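Local coordinates for protein extracellular sialidase/neuraminidase, putative (Aspergillus fumigatus, PDB 2XZI) that hydrolyses terminal glycosidic bonds of sialic-acid-type sugars and acts as a Kdnase, releasing deaminoneuraminic acid (Kdn), at residues Arg150-Thr156 with Lys167-Thr172; Val71-Thr75 with Asp160-Trp165. All blocks are in the same frame, centred on the assembly; numbering follows the deposited sequence.

In the fold
The chain passes through 71-75, 150-156, 160-165 and 167-172 in that order, so the segments of the two contacts alternate, and the centres of the two contacts lie about 19 Å apart. The six antiparallel sheets, mostly of four strands, fit the six-bladed propeller of sialidases. Contact 1 pairs the third and fourth strands of one blade, 152-158 and 169-170. Contact 2 joins the loop between those strands to strand 68-74 of the preceding blade. The two touch where Thr156 OG1 meets Trp165 CB at 3.6 Å. Contact 1 thus closes a blade edge and contact 2 binds neighbouring blades; Arg151, in contact 1, reaches to within about 5 Å of a bound deamino-alpha-neuraminic acid by its side chain.

Contact 1 (Arg150-Thr156 with Lys167-Thr172); sequences RRHLYLT and KPVDLT
Leu155 and Val169 form an antiparallel hydrogen-bonded pair, Leu155 N to Val169 O and Val169 N to Leu155 O both measuring 2.9 Å, beside the non-hydrogen-bonded pair Tyr154-Asp170. A third backbone bond, Leu171 N to Leu153 O at 2.8 Å, carries the pairing one step further. Thereafter the second segment turns into helix 172-175, and a side chain takes over: Thr172 OG1 accepts from Leu153 N at 2.9 Å.

Asp170 organises this end of the contact. With CG anti to the backbone N (chi1 -171°), its carboxylate lies between His152 and Thr172. OD2 is met on its syn side by His152 ND1 at 2.6 Å; it lies only 11° out of the imidazole plane, although ring and carboxylate are turned 61° to each other. OD2 also accepts from a water. OD1 takes the Thr172 hydroxyl on its syn lone pair, OG1 to OD1 2.6 Å, together with Thr172 N, which closes an Asx turn just ahead of the helix. The same OG1 is therefore donor to Asp170 and acceptor from Leu153.

Asp170 CB stands over the Tyr154 ring, 3.9 Å from its centroid, a CH-pi contact, while Pro168 CB approaches CD2 obliquely. On the other face of the sheet Leu171 CD1 packs against Leu155 CB and CD2. Further along, the methyl CG2 of Thr172 sits 3.4 Å above the plane of the Arg150 guanidinium, over its centre.

At its far edge the His152 ring bonds through NE2 to Trp147 O. Since both ring nitrogens donate, ND1 to the carboxylate and NE2 to a carbonyl, the geometry is consistent with a protonated imidazole whose charge Asp170 would balance, a polar link that fastens the short edge strand 169-170 to the blade.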
# COMPACT_ATOMS: atom_id res chain seq x y z
N ARG A 150 -5.13 -21.60 5.85
CA ARG A 150 -5.82 -20.29 5.86
C ARG A 150 -4.82 -19.18 5.74
O ARG A 150 -3.62 -19.38 5.93
CB ARG A 150 -6.67 -20.09 7.12
CG ARG A 150 -5.88 -19.95 8.42
CD ARG A 150 -6.78 -19.88 9.65
NE ARG A 150 -7.63 -18.69 9.63
CZ ARG A 150 -8.29 -18.18 10.67
NH1 ARG A 150 -8.21 -18.74 11.88
NH2 ARG A 150 -9.01 -17.08 10.52
N ARG A 151 -5.32 -17.99 5.40
CA ARG A 151 -4.50 -16.79 5.45
C ARG A 151 -4.36 -16.32 6.90
O ARG A 151 -5.36 -16.18 7.62
CB ARG A 151 -5.08 -15.72 4.54
CG ARG A 151 -4.94 -16.07 3.07
CD ARG A 151 -3.67 -15.47 2.48
NE ARG A 151 -3.87 -14.04 2.24
CZ ARG A 151 -2.97 -13.23 1.71
NH1 ARG A 151 -1.75 -13.68 1.40
NH2 ARG A 151 -3.29 -11.96 1.51
N HIS A 152 -3.12 -16.09 7.32
CA HIS A 152 -2.81 -15.60 8.67
C HIS A 152 -2.54 -14.11 8.64
O HIS A 152 -2.27 -13.55 7.59
CB HIS A 152 -1.58 -16.32 9.25
CG HIS A 152 -1.83 -17.76 9.57
ND1 HIS A 152 -1.55 -18.30 10.81
CD2 HIS A 152 -2.32 -18.77 8.82
CE1 HIS A 152 -1.88 -19.57 10.81
NE2 HIS A 152 -2.34 -19.89 9.62
N LEU A 153 -2.65 -13.49 9.81
CA LEU A 153 -2.37 -12.08 10.01
C LEU A 153 -1.25 -11.99 11.02
O LEU A 153 -1.36 -12.49 12.15
CB LEU A 153 -3.62 -11.35 10.54
CG LEU A 153 -3.41 -9.86 10.84
CD1 LEU A 153 -3.41 -9.10 9.52
CD2 LEU A 153 -4.49 -9.34 11.71
N TYR A 154 -0.15 -11.37 10.60
CA TYR A 154 1.04 -11.20 11.40
C TYR A 154 1.32 -9.75 11.71
O TYR A 154 0.93 -8.85 10.95
CB TYR A 154 2.21 -11.79 10.65
CG TYR A 154 2.41 -13.28 10.86
CD1 TYR A 154 1.77 -14.23 10.05
CD2 TYR A 154 3.25 -13.75 11.86
CE1 TYR A 154 1.99 -15.60 10.24
CE2 TYR A 154 3.46 -15.12 12.05
CZ TYR A 154 2.83 -16.03 11.25
OH TYR A 154 3.05 -17.38 11.45
N LEU A 155 2.03 -9.51 12.81
CA LEU A 155 2.47 -8.17 13.17
C LEU A 155 3.94 -8.17 13.54
O LEU A 155 4.37 -8.95 14.38
CB LEU A 155 1.63 -7.63 14.33
CG LEU A 155 2.00 -6.23 14.84
CD1 LEU A 155 1.73 -5.13 13.78
CD2 LEU A 155 1.26 -5.92 16.14
N THR A 156 4.69 -7.29 12.89
CA THR A 156 6.06 -7.00 13.31
C THR A 156 6.16 -5.50 13.59
O THR A 156 5.28 -4.71 13.19
CB THR A 156 7.08 -7.47 12.25
OG1 THR A 156 8.40 -7.06 12.64
CG2 THR A 156 6.77 -6.90 10.88
N LYS A 167 10.65 -10.50 15.05
CA LYS A 167 10.09 -11.69 14.41
C LYS A 167 8.56 -11.53 14.40
O LYS A 167 7.98 -11.25 15.45
CB LYS A 167 10.45 -12.97 15.16
CG LYS A 167 9.91 -14.22 14.48
CD LYS A 167 10.61 -15.47 14.97
CE LYS A 167 9.67 -16.66 14.97
NZ LYS A 167 8.76 -16.64 16.14
N PRO A 168 7.94 -11.66 13.21
CA PRO A 168 6.49 -11.42 13.19
C PRO A 168 5.71 -12.34 14.12
O PRO A 168 6.01 -13.53 14.20
CB PRO A 168 6.12 -11.68 11.73
CG PRO A 168 7.39 -11.41 10.96
CD PRO A 168 8.47 -11.95 11.87
N VAL A 169 4.74 -11.75 14.82
CA VAL A 169 3.88 -12.48 15.74
C VAL A 169 2.53 -12.76 15.07
O VAL A 169 1.93 -11.88 14.44
CB VAL A 169 3.65 -11.71 17.04
CG1 VAL A 169 2.73 -12.51 18.00
CG2 VAL A 169 4.98 -11.41 17.73
N ASP A 170 2.05 -13.98 15.23
CA ASP A 170 0.81 -14.42 14.58
C ASP A 170 -0.40 -13.97 15.41
O ASP A 170 -0.59 -14.42 16.55
CB ASP A 170 0.85 -15.94 14.34
CG ASP A 170 -0.29 -16.43 13.47
OD1 ASP A 170 -1.32 -15.74 13.40
OD2 ASP A 170 -0.16 -17.51 12.87
N LEU A 171 -1.19 -13.05 14.86
CA LEU A 171 -2.34 -12.49 15.55
C LEU A 171 -3.66 -12.97 14.97
O LEU A 171 -4.71 -12.42 15.31
CB LEU A 171 -2.28 -10.96 15.59
CG LEU A 171 -1.13 -10.34 16.40
CD1 LEU A 171 -1.30 -8.83 16.54
CD2 LEU A 171 -1.03 -10.97 17.79
N THR A 172 -3.61 -14.02 14.16
CA THR A 172 -4.79 -14.56 13.46
C THR A 172 -5.93 -14.88 14.40
O THR A 172 -7.07 -14.47 14.15
CB THR A 172 -4.42 -15.81 12.66
OG1 THR A 172 -3.36 -15.50 11.77
CG2 THR A 172 -5.59 -16.32 11.81
O HOH W 1 1.63 -19.22 14.00

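Contact 2 (Val71-Thr75 with Asp160-Trp165); sequences VYKRT and DDGNTW
Trp165 meets Tyr72 edge-to-face: the pyrrole edge of the indole points at the phenol face, the planes 80° apart and the Tyr72 and five-membered Trp165 ring centroids 4.7 Å from each other. The closest atoms are Trp165 NE1 and Tyr72 CZ at 3.3 Å, so the N-H edge lies toward the hydroxyl end of the ring. Tyr72 CG sits between the backbone N and the carbonyl carbon (chi1 75°), and the ring reaches out so that its hydroxyl faces two backbone carbonyls, with OH 3.0 Å from Gly162 O and 3.1 Å from Asn163 O.

The loop that receives it carries the Asp-box signature of sialidases, Ser158, Asp160, Gly162 and Trp165, folded about a type I' turn from Asp160 to Asn163. Within it, Asp160 grips Thr164 with both oxygens, OD1 to N at 2.9 Å and OD2 to OG1 at 2.7 Å. A weak bond runs from Trp165 NE1 to Gly162 O at 3.2 Å.

Among charged groups, Arg74 supplies a hydrogen bond across the segments, NH1 to Asp161 O at 3.0 Å. The oxygen lies at the guanidinium edge, but the donor stands 59° out of the carbonyl plane. Asn163 OD1 hovers over a face of that guanidinium while bonding to Arg92, and Arg74 NH2 forms a salt bridge with Glu89. The carboxylate of Asp161 turns instead to Arg50, Thr46 and Thr48.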
# COMPACT_ATOMS: atom_id res chain seq x y z
N VAL A 71 10.09 -7.31 1.68
CA VAL A 71 11.34 -6.56 1.54
C VAL A 71 11.10 -5.07 1.75
O VAL A 71 9.96 -4.61 1.76
CB VAL A 71 12.05 -6.86 0.18
CG1 VAL A 71 12.44 -8.34 0.11
CG2 VAL A 71 11.20 -6.41 -1.03
N TYR A 72 12.18 -4.31 1.94
CA TYR A 72 12.06 -2.88 2.14
C TYR A 72 13.34 -2.13 1.82
O TYR A 72 14.42 -2.73 1.73
CB TYR A 72 11.60 -2.58 3.57
CG TYR A 72 12.64 -2.75 4.67
CD1 TYR A 72 13.02 -4.00 5.11
CD2 TYR A 72 13.18 -1.64 5.31
CE1 TYR A 72 13.94 -4.15 6.14
CE2 TYR A 72 14.11 -1.78 6.34
CZ TYR A 72 14.48 -3.04 6.76
OH TYR A 72 15.40 -3.21 7.78
N LYS A 73 13.19 -0.82 1.68
CA LYS A 73 14.32 0.11 1.64
C LYS A 73 14.01 1.29 2.52
O LYS A 73 12.86 1.69 2.65
CB LYS A 73 14.55 0.61 0.22
CG LYS A 73 15.08 -0.43 -0.76
CD LYS A 73 15.33 0.19 -2.11
CE LYS A 73 16.00 -0.83 -3.00
NZ LYS A 73 16.50 -0.24 -4.25
N ARG A 74 15.04 1.86 3.12
CA ARG A 74 14.91 3.11 3.84
C ARG A 74 15.71 4.19 3.14
O ARG A 74 16.68 3.88 2.45
CB ARG A 74 15.50 2.99 5.25
CG ARG A 74 15.15 1.71 6.01
CD ARG A 74 15.60 1.87 7.46
NE ARG A 74 17.04 2.15 7.57
CZ ARG A 74 17.63 2.68 8.64
NH1 ARG A 74 16.92 3.03 9.71
NH2 ARG A 74 18.94 2.89 8.64
N THR A 75 15.34 5.44 3.34
CA THR A 75 16.25 6.52 3.04
C THR A 75 17.46 6.46 3.97
O THR A 75 17.34 6.07 5.15
CB THR A 75 15.56 7.90 3.08
OG1 THR A 75 14.96 8.14 4.37
CG2 THR A 75 14.49 7.95 1.99
N ASP A 160 13.63 1.20 15.97
CA ASP A 160 14.87 1.90 15.59
C ASP A 160 14.78 2.49 14.18
O ASP A 160 15.71 2.38 13.37
CB ASP A 160 16.08 0.99 15.75
CG ASP A 160 15.99 -0.29 14.94
OD1 ASP A 160 15.05 -0.45 14.12
OD2 ASP A 160 16.88 -1.17 15.10
N ASP A 161 13.61 3.10 13.90
CA ASP A 161 13.39 3.86 12.67
C ASP A 161 13.52 2.96 11.43
O ASP A 161 14.00 3.39 10.36
CB ASP A 161 14.35 5.07 12.65
CG ASP A 161 13.76 6.30 11.98
OD1 ASP A 161 12.51 6.43 11.89
OD2 ASP A 161 14.55 7.19 11.56
N GLY A 162 13.06 1.71 11.56
CA GLY A 162 13.06 0.76 10.45
C GLY A 162 14.35 -0.02 10.24
O GLY A 162 14.44 -0.84 9.32
N ASN A 163 15.35 0.23 11.08
CA ASN A 163 16.63 -0.48 10.89
C ASN A 163 16.52 -2.00 11.11
O ASN A 163 17.09 -2.80 10.36
CB ASN A 163 17.72 0.12 11.78
CG ASN A 163 19.10 -0.32 11.37
OD1 ASN A 163 19.42 -0.37 10.19
ND2 ASN A 163 19.94 -0.66 12.36
N THR A 164 15.76 -2.38 12.13
CA THR A 164 15.51 -3.79 12.40
C THR A 164 14.05 -4.00 12.78
O THR A 164 13.36 -3.07 13.22
CB THR A 164 16.40 -4.35 13.53
OG1 THR A 164 16.06 -3.69 14.75
CG2 THR A 164 17.90 -4.15 13.24
N TRP A 165 13.63 -5.25 12.61
CA TRP A 165 12.24 -5.68 12.77
C TRP A 165 12.15 -6.90 13.67
O TRP A 165 12.97 -7.81 13.58
CB TRP A 165 11.66 -6.02 11.38
CG TRP A 165 11.59 -4.79 10.55
CD1 TRP A 165 12.57 -4.31 9.71
CD2 TRP A 165 10.54 -3.83 10.55
NE1 TRP A 165 12.16 -3.12 9.17
CE2 TRP A 165 10.92 -2.80 9.66
CE3 TRP A 165 9.30 -3.74 11.20
CZ2 TRP A 165 10.11 -1.67 9.42
CZ3 TRP A 165 8.49 -2.63 10.96
CH2 TRP A 165 8.91 -1.61 10.08